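Local coordinates for protein glycerol-3-phosphate dehydrogenase [NAD(+)] (Dunaliella salina, PDB 6IUY) that probably reduces dihydroxyacetone phosphate with NADH to sn-glycerol 3-phosphate and, with a second, phosphatase-like domain, converts dihydroxyacetone phosphate directly to glycerol, at residues D475-G480 / P599-L604; N529-E534 / K554-G559; L566-V571 / T589-I594. One frame throughout, in Å; residues are numbered along the deposited sequence.

Contact 1 of 3, residues D475-G480 / P599-L604; sequences DGLGVG and PPTMIL
Leu-477 and Val-479, at the C-terminal end of helix 454-477 in the helical C-terminal part of the dehydrogenase, pack against the short 3-10 turn that begins at Pro-600, beyond helix 585-594. The helix ends where Gly-478 takes a positive phi of 100°, and the chain then swings Val-479 round to face the same loop as Leu-477. Leu-477 carries most of the contact. Its CG stands anti to the carbonyl carbon (chi1 -73°), which sends the two methyls out to the turn. Leu-477 CD1 lies 3.3 Å from Pro-600 O. The same methyl meets Ile-603 CG2 at 3.6 Å. Pro-600 O is itself tied up within the turn, accepting from Ile-603 N at 3.2 Å, so the methyl rests on a carbonyl that already has a partner. Leu-477 CD2 is set more loosely, 4.2 Å from Thr-601 CG2, the leucine coming in square to the threonine. Further along, Val-479 CG1 touches Leu-604 CD1 at 3.7 Å, the two side chains lying alongside but pointing opposite ways. Around this patch, Ile-541 of helix 528-541 touches both Leu-477 and Pro-600, while Leu-604 also packs on Leu-421 of the second subunit. Gly-480 N donates to Glu-420 OE1 of that second subunit. Since the two segments meet through methyl groups and backbone without polar pairing between them, the join probably rests on shape and on partial shielding of methyl groups from water, and direction-sensitive bonds are left to the neighbours.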
ATOM      1  N   ASP A 475     -19.798   1.726  12.426  1.00 42.10           N
ATOM      2  CA  ASP A 475     -19.870   2.703  13.500  1.00 37.17           C
ATOM      3  C   ASP A 475     -21.272   2.785  14.086  1.00 41.90           C
ATOM      4  O   ASP A 475     -21.444   2.938  15.297  1.00 46.79           O
ATOM      5  CB  ASP A 475     -19.461   4.091  13.006  1.00 43.16           C
ATOM      6  CG  ASP A 475     -17.952   4.250  12.826  1.00 43.85           C
ATOM      7  OD1 ASP A 475     -17.187   3.414  13.330  1.00 46.44           O
ATOM      8  OD2 ASP A 475     -17.525   5.244  12.182  1.00 43.67           O
ATOM      9  N   GLY A 476     -22.275   2.726  13.218  1.00 42.62           N
ATOM     10  CA  GLY A 476     -23.660   2.833  13.641  1.00 44.62           C
ATOM     11  C   GLY A 476     -24.043   1.633  14.489  1.00 45.73           C
ATOM     12  O   GLY A 476     -24.804   1.760  15.436  1.00 45.04           O
ATOM     13  N   LEU A 477     -23.486   0.473  14.151  1.00 43.55           N
ATOM     14  CA  LEU A 477     -23.685  -0.747  14.921  1.00 43.53           C
ATOM     15  C   LEU A 477     -23.024  -0.738  16.291  1.00 47.25           C
ATOM     16  O   LEU A 477     -23.455  -1.456  17.174  1.00 53.43           O
ATOM     17  CB  LEU A 477     -23.144  -1.937  14.158  1.00 47.59           C
ATOM     18  CG  LEU A 477     -23.973  -2.362  12.972  1.00 47.45           C
ATOM     19  CD1 LEU A 477     -23.377  -3.625  12.403  1.00 48.10           C
ATOM     20  CD2 LEU A 477     -25.379  -2.578  13.478  1.00 51.52           C
ATOM     21  N   GLY A 478     -21.953   0.035  16.460  1.00 39.77           N
ATOM     22  CA  GLY A 478     -21.216  -0.010  17.701  1.00 42.48           C
ATOM     23  C   GLY A 478     -19.929  -0.838  17.687  1.00 44.65           C
ATOM     24  O   GLY A 478     -19.236  -0.866  18.694  1.00 43.69           O
ATOM     25  N   VAL A 479     -19.591  -1.480  16.567  1.00 42.70           N
ATOM     26  CA  VAL A 479     -18.409  -2.356  16.503  1.00 42.85           C
ATOM     27  C   VAL A 479     -17.108  -1.645  16.899  1.00 41.15           C
ATOM     28  O   VAL A 479     -16.988  -0.435  16.746  1.00 45.80           O
ATOM     29  CB  VAL A 479     -18.245  -2.991  15.090  1.00 42.85           C
ATOM     30  CG1 VAL A 479     -19.559  -3.615  14.643  1.00 43.01           C
ATOM     31  CG2 VAL A 479     -17.754  -1.966  14.056  1.00 37.67           C
ATOM     32  N   GLY A 480     -16.149  -2.392  17.450  1.00 40.69           N
ATOM     33  CA  GLY A 480     -14.927  -1.791  17.976  1.00 39.52           C
ATOM     34  C   GLY A 480     -13.815  -1.691  16.947  1.00 39.72           C
ATOM     35  O   GLY A 480     -13.963  -2.145  15.822  1.00 41.78           O
ATOM     36  N   PRO A 599     -29.554  -7.534   6.913  1.00 49.70           N
ATOM     37  CA  PRO A 599     -29.646  -6.587   8.024  1.00 50.42           C
ATOM     38  C   PRO A 599     -28.292  -5.945   8.271  1.00 50.47           C
ATOM     39  O   PRO A 599     -27.264  -6.576   8.007  1.00 53.23           O
ATOM     40  CB  PRO A 599     -30.061  -7.468   9.205  1.00 52.51           C
ATOM     41  CG  PRO A 599     -29.455  -8.805   8.874  1.00 53.25           C
ATOM     42  CD  PRO A 599     -29.584  -8.935   7.373  1.00 54.74           C
ATOM     43  N   PRO A 600     -28.279  -4.710   8.774  1.00 45.19           N
ATOM     44  CA  PRO A 600     -26.997  -4.040   8.983  1.00 44.51           C
ATOM     45  C   PRO A 600     -26.049  -4.854   9.863  1.00 47.79           C
ATOM     46  O   PRO A 600     -24.830  -4.737   9.716  1.00 44.27           O
ATOM     47  CB  PRO A 600     -27.389  -2.721   9.664  1.00 48.05           C
ATOM     48  CG  PRO A 600     -28.843  -2.513   9.302  1.00 47.60           C
ATOM     49  CD  PRO A 600     -29.436  -3.876   9.145  1.00 48.76           C
ATOM     50  N   THR A 601     -26.595  -5.677  10.754  1.00 48.74           N
ATOM     51  CA  THR A 601     -25.761  -6.418  11.704  1.00 49.38           C
ATOM     52  C   THR A 601     -24.868  -7.462  11.038  1.00 46.42           C
ATOM     53  O   THR A 601     -23.951  -7.984  11.675  1.00 54.72           O
ATOM     54  CB  THR A 601     -26.606  -7.141  12.761  1.00 47.35           C
ATOM     55  OG1 THR A 601     -27.378  -8.156  12.121  1.00 56.00           O
ATOM     56  CG2 THR A 601     -27.541  -6.172  13.474  1.00 51.65           C
ATOM     57  N   MET A 602     -25.129  -7.768   9.770  1.00 47.70           N
ATOM     58  CA  MET A 602     -24.337  -8.760   9.038  1.00 50.14           C
ATOM     59  C   MET A 602     -23.113  -8.175   8.345  1.00 48.09           C
ATOM     60  O   MET A 602     -22.494  -8.844   7.516  1.00 53.91           O
ATOM     61  CB  MET A 602     -25.199  -9.471   7.988  1.00 51.86           C
ATOM     62  CG  MET A 602     -26.214 -10.468   8.546  1.00 51.96           C
ATOM     63  SD  MET A 602     -25.466 -11.831   9.465  1.00 60.50           S
ATOM     64  CE  MET A 602     -24.418 -12.564   8.221  1.00 58.04           C
ATOM     65  N   ILE A 603     -22.748  -6.941   8.678  1.00 48.65           N
ATOM     66  CA  ILE A 603     -21.678  -6.262   7.939  1.00 48.53           C
ATOM     67  C   ILE A 603     -20.311  -6.927   8.156  1.00 50.16           C
ATOM     68  O   ILE A 603     -19.497  -6.961   7.243  1.00 52.29           O
ATOM     69  CB  ILE A 603     -21.595  -4.758   8.310  1.00 46.08           C
ATOM     70  CG1 ILE A 603     -20.679  -3.988   7.343  1.00 45.77           C
ATOM     71  CG2 ILE A 603     -21.106  -4.567   9.725  1.00 41.22           C
ATOM     72  CD1 ILE A 603     -21.230  -3.813   5.977  1.00 43.20           C
ATOM     73  N   LEU A 604     -20.041  -7.460   9.344  1.00 50.21           N
ATOM     74  CA  LEU A 604     -18.755  -8.123   9.556  1.00 52.29           C
ATOM     75  C   LEU A 604     -18.808  -9.577   9.066  1.00 53.54           C
ATOM     76  O   LEU A 604     -17.818 -10.290   9.122  1.00 50.46           O
ATOM     77  CB  LEU A 604     -18.347  -8.078  11.028  1.00 54.52           C
ATOM     78  CG  LEU A 604     -18.291  -6.685  11.668  1.00 53.52           C
ATOM     79  CD1 LEU A 604     -18.210  -6.793  13.192  1.00 52.77           C
ATOM     80  CD2 LEU A 604     -17.107  -5.900  11.115  1.00 46.98           C
TER

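Contact 2 of 3, residues N529-E534 / K554-G559; sequences NRRVAE and KEMLNG. With 13P (1,3-dihydroxyacetonephosphate), chain D.
Arg-531 and Val-532, on the helix whose first turn holds the phosphate of dihydroxyacetone phosphate, meet Met-556 and Leu-557 at the end of helix 549-556. The Arg-531 side chain is stretched out as far as NE and straddles a single acceptor: NH1 and NH2 each give a weak hydrogen bond to Met-556 O, both at 3.3 Å. The Met-556 side chain bends at its last torsion (chi3 65°), which lays CE over one face of the guanidinium, 3.7 Å from Arg-531 NE. The guanidinium is thus only weakly tied to a backbone oxygen, with a thioether methyl over one face. Leu-557 adds an apolar side. Leu-557 CD2 lies 3.6 Å from Arg-531 NH1 and 3.7 Å from Val-532 CG2, with the valine and leucine crossing obliquely.

Clear of Met-556, Arg-530 NH2 forms a salt bridge to Glu-534 OE1 one turn on (3.0 Å). At the ligand, Asn-529 N donates to 13P O3P at 2.6 Å and an angle of 162°, and Arg-528 N and Lys-464 NZ also bond this substrate. Gly-559, which closes segment 554-559, touches the bound NAD, so the same loop leads on to the cofactor. Helix 528-541 is sandwiched here between helix 454-477, reached by Ala-533 and Asn-529, and helix 549-556, whose Phe-549 and Leu-552 meet Val-532; Leu-562 of the following loop touches both Val-532 and Leu-557.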
ATOM      1  N   ASN A 529     -19.648  10.284   3.982  1.00 36.27           N
ATOM      2  CA  ASN A 529     -20.245   8.974   3.741  1.00 38.02           C
ATOM      3  C   ASN A 529     -20.335   8.144   5.008  1.00 38.78           C
ATOM      4  O   ASN A 529     -21.354   7.488   5.264  1.00 37.80           O
ATOM      5  CB  ASN A 529     -19.454   8.200   2.688  1.00 37.26           C
ATOM      6  CG  ASN A 529     -19.680   8.728   1.284  1.00 42.37           C
ATOM      7  OD1 ASN A 529     -20.799   8.651   0.742  1.00 37.14           O
ATOM      8  ND2 ASN A 529     -18.612   9.246   0.671  1.00 38.46           N
ATOM      9  N   ARG A 530     -19.252   8.159   5.781  1.00 38.67           N
ATOM     10  CA  ARG A 530     -19.200   7.503   7.098  1.00 38.96           C
ATOM     11  C   ARG A 530     -20.225   8.125   8.011  1.00 39.77           C
ATOM     12  O   ARG A 530     -20.905   7.431   8.764  1.00 36.47           O
ATOM     13  CB  ARG A 530     -17.810   7.641   7.740  1.00 33.76           C
ATOM     14  CG  ARG A 530     -17.664   6.993   9.118  1.00 36.03           C
ATOM     15  CD  ARG A 530     -16.804   7.809  10.053  1.00 37.43           C
ATOM     16  NE  ARG A 530     -17.585   8.870  10.693  1.00 42.85           N
ATOM     17  CZ  ARG A 530     -18.548   8.641  11.581  1.00 44.99           C
ATOM     18  NH1 ARG A 530     -18.855   7.388  11.924  1.00 40.30           N
ATOM     19  NH2 ARG A 530     -19.210   9.656  12.112  1.00 43.92           N
ATOM     20  N   ARG A 531     -20.323   9.451   7.955  1.00 38.67           N
ATOM     21  CA  ARG A 531     -21.146  10.177   8.917  1.00 37.63           C
ATOM     22  C   ARG A 531     -22.621   9.885   8.714  1.00 44.44           C
ATOM     23  O   ARG A 531     -23.360   9.633   9.680  1.00 43.37           O
ATOM     24  CB  ARG A 531     -20.897  11.671   8.815  1.00 44.25           C
ATOM     25  CG  ARG A 531     -21.667  12.472   9.857  1.00 46.69           C
ATOM     26  CD  ARG A 531     -21.533  13.972   9.619  1.00 45.35           C
ATOM     27  NE  ARG A 531     -22.726  14.654  10.100  1.00 55.67           N
ATOM     28  CZ  ARG A 531     -23.337  15.640   9.451  1.00 48.00           C
ATOM     29  NH1 ARG A 531     -22.859  16.066   8.291  1.00 46.03           N
ATOM     30  NH2 ARG A 531     -24.425  16.193   9.966  1.00 53.54           N
ATOM     31  N   VAL A 532     -23.046   9.897   7.452  1.00 35.05           N
ATOM     32  CA  VAL A 532     -24.428   9.613   7.124  1.00 37.45           C
ATOM     33  C   VAL A 532     -24.802   8.151   7.290  1.00 36.43           C
ATOM     34  O   VAL A 532     -25.940   7.830   7.646  1.00 33.22           O
ATOM     35  CB  VAL A 532     -24.755  10.010   5.671  1.00 34.46           C
ATOM     36  CG1 VAL A 532     -26.191   9.613   5.341  1.00 30.65           C
ATOM     37  CG2 VAL A 532     -24.535  11.500   5.479  1.00 32.02           C
ATOM     38  N   ALA A 533     -23.865   7.268   6.968  1.00 30.44           N
ATOM     39  CA  ALA A 533     -24.117   5.850   7.037  1.00 36.86           C
ATOM     40  C   ALA A 533     -24.229   5.428   8.501  1.00 37.46           C
ATOM     41  O   ALA A 533     -25.044   4.586   8.834  1.00 38.44           O
ATOM     42  CB  ALA A 533     -23.026   5.069   6.314  1.00 30.92           C
ATOM     43  N   GLU A 534     -23.441   6.048   9.374  1.00 39.08           N
ATOM     44  CA  GLU A 534     -23.576   5.832  10.809  1.00 40.22           C
ATOM     45  C   GLU A 534     -25.005   6.143  11.259  1.00 44.25           C
ATOM     46  O   GLU A 534     -25.655   5.307  11.899  1.00 41.48           O
ATOM     47  CB  GLU A 534     -22.581   6.694  11.586  1.00 40.16           C
ATOM     48  CG  GLU A 534     -22.812   6.716  13.122  1.00 41.85           C
ATOM     49  CD  GLU A 534     -21.693   7.448  13.865  1.00 51.61           C
ATOM     50  OE1 GLU A 534     -21.538   8.675  13.693  1.00 59.31           O
ATOM     51  OE2 GLU A 534     -20.940   6.798  14.609  1.00 57.03           O
ATOM     52  N   LYS A 554     -30.349  15.065   2.642  1.00 38.65           N
ATOM     53  CA  LYS A 554     -31.062  16.331   2.675  1.00 36.52           C
ATOM     54  C   LYS A 554     -31.005  16.910   4.086  1.00 38.49           C
ATOM     55  O   LYS A 554     -30.710  18.100   4.306  1.00 37.55           O
ATOM     56  CB  LYS A 554     -32.511  16.110   2.207  1.00 44.91           C
ATOM     57  CG  LYS A 554     -33.307  17.372   1.903  1.00 46.87           C
ATOM     58  CD  LYS A 554     -34.184  17.172   0.664  1.00 53.17           C
ATOM     59  CE  LYS A 554     -33.330  17.206  -0.611  1.00 61.72           C
ATOM     60  NZ  LYS A 554     -34.084  16.994  -1.884  1.00 56.88           N
ATOM     61  N   GLU A 555     -31.226  16.038   5.058  1.00 35.60           N
ATOM     62  CA  GLU A 555     -31.289  16.445   6.459  1.00 38.91           C
ATOM     63  C   GLU A 555     -29.923  16.793   7.064  1.00 38.88           C
ATOM     64  O   GLU A 555     -29.837  17.671   7.926  1.00 34.56           O
ATOM     65  CB  GLU A 555     -31.957  15.318   7.268  1.00 41.31           C
ATOM     66  CG  GLU A 555     -32.105  15.522   8.783  1.00 39.73           C
ATOM     67  CD  GLU A 555     -32.650  14.245   9.474  1.00 51.22           C
ATOM     68  OE1 GLU A 555     -33.333  13.439   8.800  1.00 53.01           O
ATOM     69  OE2 GLU A 555     -32.367  14.025  10.674  1.00 54.37           O
ATOM     70  N   MET A 556     -28.858  16.110   6.629  1.00 37.48           N
ATOM     71  CA  MET A 556     -27.546  16.237   7.300  1.00 36.90           C
ATOM     72  C   MET A 556     -26.465  17.033   6.552  1.00 35.52           C
ATOM     73  O   MET A 556     -25.597  17.635   7.179  1.00 37.04           O
ATOM     74  CB  MET A 556     -26.988  14.833   7.591  1.00 37.40           C
ATOM     75  CG  MET A 556     -27.842  13.981   8.572  1.00 37.30           C
ATOM     76  SD  MET A 556     -27.279  12.280   8.674  1.00 36.96           S
ATOM     77  CE  MET A 556     -25.665  12.557   9.412  1.00 38.28           C
ATOM     78  N   LEU A 557     -26.477  17.018   5.221  1.00 33.95           N
ATOM     79  CA  LEU A 557     -25.315  17.527   4.494  1.00 36.14           C
ATOM     80  C   LEU A 557     -25.480  18.936   3.889  1.00 37.59           C
ATOM     81  O   LEU A 557     -24.580  19.438   3.210  1.00 34.91           O
ATOM     82  CB  LEU A 557     -24.921  16.535   3.401  1.00 35.88           C
ATOM     83  CG  LEU A 557     -24.627  15.089   3.849  1.00 38.01           C
ATOM     84  CD1 LEU A 557     -24.171  14.247   2.674  1.00 37.24           C
ATOM     85  CD2 LEU A 557     -23.576  15.058   4.928  1.00 34.46           C
ATOM     86  N   ASN A 558     -26.609  19.583   4.153  1.00 34.16           N
ATOM     87  CA  ASN A 558     -26.731  20.997   3.856  1.00 35.78           C
ATOM     88  C   ASN A 558     -26.433  21.340   2.407  1.00 35.80           C
ATOM     89  O   ASN A 558     -25.636  22.250   2.135  1.00 34.74           O
ATOM     90  CB  ASN A 558     -25.790  21.783   4.749  1.00 32.84           C
ATOM     91  CG  ASN A 558     -26.174  21.704   6.225  1.00 45.42           C
ATOM     92  OD1 ASN A 558     -27.064  22.426   6.684  1.00 43.23           O
ATOM     93  ND2 ASN A 558     -25.472  20.855   6.986  1.00 37.24           N
ATOM     94  N   GLY A 559     -27.025  20.584   1.488  1.00 32.99           N
ATOM     95  CA  GLY A 559     -26.817  20.835   0.066  1.00 38.93           C
ATOM     96  C   GLY A 559     -25.725  19.994  -0.576  1.00 42.53           C
ATOM     97  O   GLY A 559     -25.787  19.739  -1.776  1.00 34.58           O
TER
HETATM   98  P   13P D 702     -16.831  11.981   1.817  0.61 45.18           P
HETATM   99  O1P 13P D 702     -15.453  11.412   1.575  0.86 48.23           O
HETATM  100  O2P 13P D 702     -16.645  13.179   2.702  0.88 38.29           O
HETATM  101  O3P 13P D 702     -17.653  10.915   2.492  0.33 40.72           O
HETATM  102  O1  13P D 702     -17.636  12.448   0.518  0.26 42.05           O
HETATM  103  C1  13P D 702     -17.203  12.163  -0.793  1.00 39.52           C
HETATM  104  C2  13P D 702     -15.768  12.568  -0.844  1.00 40.87           C
HETATM  105  O2  13P D 702     -15.381  13.493  -0.161  0.10 41.08           O
HETATM  106  C3  13P D 702     -14.794  11.836  -1.722  1.00 45.16           C
HETATM  107  O3  13P D 702     -13.564  11.718  -1.023  0.26 40.68           O

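Contact 3 of 3, residues L566-V571 / T589-I594; sequences LTSDEV and TINRII
Hydrogen bonds from the amide of Asn-591 to Ser-568 and Asp-569 dominate this buried crossing of two helices. ND2 uses its two hydrogens on neighbouring residues of the other helix. One bond reaches Ser-568 OG, 2.9 Å away and nearly straight at 175°, with the serine oxygen lying in the amide plane. The second, to Asp-569 OD1 at 2.8 Å, is more bent; it meets the anti lone pair of the carboxylate, and the acceptor is somewhat tilted from the amide plane. The carboxylate and amide planes stand almost perpendicular. Asn-591 CG lies anti to the backbone N (chi1 -162°), and this directs the amide straight across to the facing helix. Asp-569 OD1 has another partner, accepting also from His-595 NE2 just beyond helix 585-594, so one carboxylate oxygen joins the end of that helix to its middle. Losing the amide to a leucine here would probably leave Ser-568 OG and Asp-569 OD1 without the donor they share, and the aspartate would be held at OD1 mainly by His-595.

Van der Waals contacts are slighter. Ile-594 CD1 rests 3.6 Å from Ser-568 OG and 3.8 Å from Ser-568 CB, covering the serine next to its bond, and Ile-590 CG2 comes to 4.2 Å from the same OG.

The backbones come closest at Ser-568, whose small side chain probably helps, with Ser-568 CA 6.0 Å from Asn-591 CA. The segment axes pass 9.7 Å apart at a signed crossing angle of -118°. Ser-568 lies about 12 Å, side chain to ligand, from the bound dihydroxyacetone phosphate. Helix 564-577 also packs on helix 454-477 through Thr-567 and Val-571, as expected in the all-helical C-terminal domain of NAD-dependent glycerol-3-phosphate dehydrogenases.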
ATOM      1  N   LEU A 566     -24.460   5.998  -4.267  1.00 41.07           N
ATOM      2  CA  LEU A 566     -24.458   6.032  -5.733  1.00 41.66           C
ATOM      3  C   LEU A 566     -23.326   5.151  -6.277  1.00 39.83           C
ATOM      4  O   LEU A 566     -23.512   4.390  -7.229  1.00 37.41           O
ATOM      5  CB  LEU A 566     -24.300   7.467  -6.249  1.00 42.04           C
ATOM      6  CG  LEU A 566     -25.476   8.426  -6.020  1.00 43.70           C
ATOM      7  CD1 LEU A 566     -25.077   9.848  -6.400  1.00 42.23           C
ATOM      8  CD2 LEU A 566     -26.681   7.989  -6.810  1.00 39.20           C
ATOM      9  N   THR A 567     -22.151   5.242  -5.667  1.00 37.10           N
ATOM     10  CA  THR A 567     -21.027   4.444  -6.150  1.00 39.78           C
ATOM     11  C   THR A 567     -21.272   2.963  -5.852  1.00 38.83           C
ATOM     12  O   THR A 567     -20.927   2.108  -6.646  1.00 39.77           O
ATOM     13  CB  THR A 567     -19.697   4.899  -5.517  1.00 38.32           C
ATOM     14  OG1 THR A 567     -19.561   6.319  -5.655  1.00 40.36           O
ATOM     15  CG2 THR A 567     -18.499   4.198  -6.163  1.00 35.47           C
ATOM     16  N   SER A 568     -21.879   2.661  -4.705  1.00 39.36           N
ATOM     17  CA  SER A 568     -22.227   1.273  -4.381  1.00 39.89           C
ATOM     18  C   SER A 568     -23.114   0.674  -5.472  1.00 42.47           C
ATOM     19  O   SER A 568     -22.865  -0.444  -5.945  1.00 41.13           O
ATOM     20  CB  SER A 568     -22.948   1.188  -3.024  1.00 36.78           C
ATOM     21  OG  SER A 568     -23.161  -0.160  -2.638  1.00 38.42           O
ATOM     22  N   ASP A 569     -24.152   1.412  -5.863  1.00 39.02           N
ATOM     23  CA  ASP A 569     -25.076   0.936  -6.895  1.00 41.51           C
ATOM     24  C   ASP A 569     -24.371   0.814  -8.234  1.00 40.85           C
ATOM     25  O   ASP A 569     -24.573  -0.156  -8.955  1.00 41.94           O
ATOM     26  CB  ASP A 569     -26.303   1.858  -7.034  1.00 43.75           C
ATOM     27  CG  ASP A 569     -27.217   1.827  -5.808  1.00 48.43           C
ATOM     28  OD1 ASP A 569     -27.069   0.924  -4.949  1.00 51.10           O
ATOM     29  OD2 ASP A 569     -28.101   2.707  -5.701  1.00 52.68           O
ATOM     30  N   GLU A 570     -23.535   1.781  -8.581  1.00 40.36           N
ATOM     31  CA  GLU A 570     -22.863   1.707  -9.877  1.00 44.11           C
ATOM     32  C   GLU A 570     -22.035   0.421  -9.986  1.00 45.30           C
ATOM     33  O   GLU A 570     -22.153  -0.325 -10.957  1.00 49.47           O
ATOM     34  CB  GLU A 570     -21.986   2.942 -10.106  1.00 41.72           C
ATOM     35  CG  GLU A 570     -22.807   4.229 -10.284  1.00 46.89           C
ATOM     36  CD  GLU A 570     -22.142   5.465  -9.665  1.00 49.09           C
ATOM     37  OE1 GLU A 570     -20.910   5.419  -9.384  1.00 44.42           O
ATOM     38  OE2 GLU A 570     -22.860   6.479  -9.459  1.00 42.75           O
ATOM     39  N   VAL A 571     -21.217   0.159  -8.976  1.00 43.92           N
ATOM     40  CA  VAL A 571     -20.404  -1.052  -8.935  1.00 46.10           C
ATOM     41  C   VAL A 571     -21.255  -2.326  -8.867  1.00 45.01           C
ATOM     42  O   VAL A 571     -20.918  -3.343  -9.494  1.00 46.39           O
ATOM     43  CB  VAL A 571     -19.438  -1.021  -7.736  1.00 43.37           C
ATOM     44  CG1 VAL A 571     -18.790  -2.404  -7.506  1.00 42.25           C
ATOM     45  CG2 VAL A 571     -18.405   0.029  -7.958  1.00 46.11           C
ATOM     46  N   THR A 589     -22.323  -7.187   0.146  1.00 47.75           N
ATOM     47  CA  THR A 589     -23.197  -7.155   1.317  1.00 48.54           C
ATOM     48  C   THR A 589     -23.473  -5.714   1.739  1.00 43.18           C
ATOM     49  O   THR A 589     -24.533  -5.435   2.286  1.00 49.45           O
ATOM     50  CB  THR A 589     -22.658  -7.986   2.513  1.00 48.44           C
ATOM     51  OG1 THR A 589     -22.149  -7.130   3.536  1.00 51.17           O
ATOM     52  CG2 THR A 589     -21.610  -8.973   2.090  1.00 44.41           C
ATOM     53  N   ILE A 590     -22.567  -4.784   1.448  1.00 43.24           N
ATOM     54  CA  ILE A 590     -22.872  -3.363   1.676  1.00 40.46           C
ATOM     55  C   ILE A 590     -24.077  -2.881   0.846  1.00 41.14           C
ATOM     56  O   ILE A 590     -24.915  -2.121   1.343  1.00 38.40           O
ATOM     57  CB  ILE A 590     -21.664  -2.464   1.353  1.00 40.03           C
ATOM     58  CG1 ILE A 590     -20.545  -2.666   2.376  1.00 39.73           C
ATOM     59  CG2 ILE A 590     -22.096  -1.007   1.298  1.00 37.93           C
ATOM     60  CD1 ILE A 590     -19.254  -1.908   2.051  1.00 32.85           C
ATOM     61  N   ASN A 591     -24.155  -3.316  -0.413  1.00 39.34           N
ATOM     62  CA  ASN A 591     -25.258  -2.930  -1.299  1.00 40.85           C
ATOM     63  C   ASN A 591     -26.561  -3.608  -0.893  1.00 44.18           C
ATOM     64  O   ASN A 591     -27.627  -2.995  -0.876  1.00 44.58           O
ATOM     65  CB  ASN A 591     -24.925  -3.262  -2.761  1.00 40.01           C
ATOM     66  CG  ASN A 591     -25.812  -2.506  -3.752  1.00 44.26           C
ATOM     67  OD1 ASN A 591     -26.801  -3.053  -4.262  1.00 44.10           O
ATOM     68  ND2 ASN A 591     -25.471  -1.239  -4.016  1.00 40.40           N
ATOM     69  N   ARG A 592     -26.458  -4.886  -0.553  1.00 47.08           N
ATOM     70  CA  ARG A 592     -27.586  -5.631  -0.045  1.00 44.85           C
ATOM     71  C   ARG A 592     -28.123  -5.043   1.268  1.00 48.78           C
ATOM     72  O   ARG A 592     -29.323  -5.139   1.548  1.00 53.00           O
ATOM     73  CB  ARG A 592     -27.186  -7.089   0.130  1.00 50.24           C
ATOM     74  CG  ARG A 592     -26.925  -7.790  -1.192  1.00 46.43           C
ATOM     75  CD  ARG A 592     -27.901  -8.939  -1.350  1.00 53.63           C
ATOM     76  NE  ARG A 592     -27.412 -10.138  -0.683  1.00 57.02           N
ATOM     77  CZ  ARG A 592     -28.156 -11.187  -0.338  1.00 54.88           C
ATOM     78  NH1 ARG A 592     -29.464 -11.209  -0.563  1.00 46.75           N
ATOM     79  NH2 ARG A 592     -27.570 -12.218   0.259  1.00 58.03           N
ATOM     80  N   ILE A 593     -27.244  -4.429   2.060  1.00 47.08           N
ATOM     81  CA  ILE A 593     -27.642  -3.764   3.319  1.00 49.98           C
ATOM     82  C   ILE A 593     -28.324  -2.430   3.054  1.00 46.55           C
ATOM     83  O   ILE A 593     -29.399  -2.150   3.583  1.00 45.30           O
ATOM     84  CB  ILE A 593     -26.425  -3.534   4.250  1.00 42.40           C
ATOM     85  CG1 ILE A 593     -25.925  -4.875   4.791  1.00 43.92           C
ATOM     86  CG2 ILE A 593     -26.778  -2.579   5.406  1.00 39.84           C
ATOM     87  CD1 ILE A 593     -24.659  -4.775   5.533  1.00 42.38           C
ATOM     88  N   ILE A 594     -27.677  -1.595   2.247  1.00 46.60           N
ATOM     89  CA  ILE A 594     -28.317  -0.382   1.755  1.00 45.10           C
ATOM     90  C   ILE A 594     -29.732  -0.653   1.252  1.00 48.10           C
ATOM     91  O   ILE A 594     -30.656   0.091   1.558  1.00 45.36           O
ATOM     92  CB  ILE A 594     -27.531   0.242   0.615  1.00 43.99           C
ATOM     93  CG1 ILE A 594     -26.245   0.881   1.150  1.00 40.30           C
ATOM     94  CG2 ILE A 594     -28.411   1.263  -0.129  1.00 44.21           C
ATOM     95  CD1 ILE A 594     -25.145   0.918   0.121  1.00 38.85           C
TER

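All three contacts belong to the helical C-terminal part of the dehydrogenase, and contacts 2 and 3 are nested in the chain between the two segments of contact 1. Contact 3 is the buried one and relies on polar side-chain bonds; contact 1 lies at the surface beside the second subunit and is apolar; contact 2, partly buried, mixes weak guanidinium-to-carbonyl hydrogen bonds with methyl packing and alone reaches the substrate. A salt bridge from Asp-475 to Arg-530 joins contacts 1 and 2. Ile-603 touches Ile-590 and Ile-593, joining contacts 1 and 3. Contacts 2 and 3 do not touch, although helices 549-556 and 564-577 are consecutive.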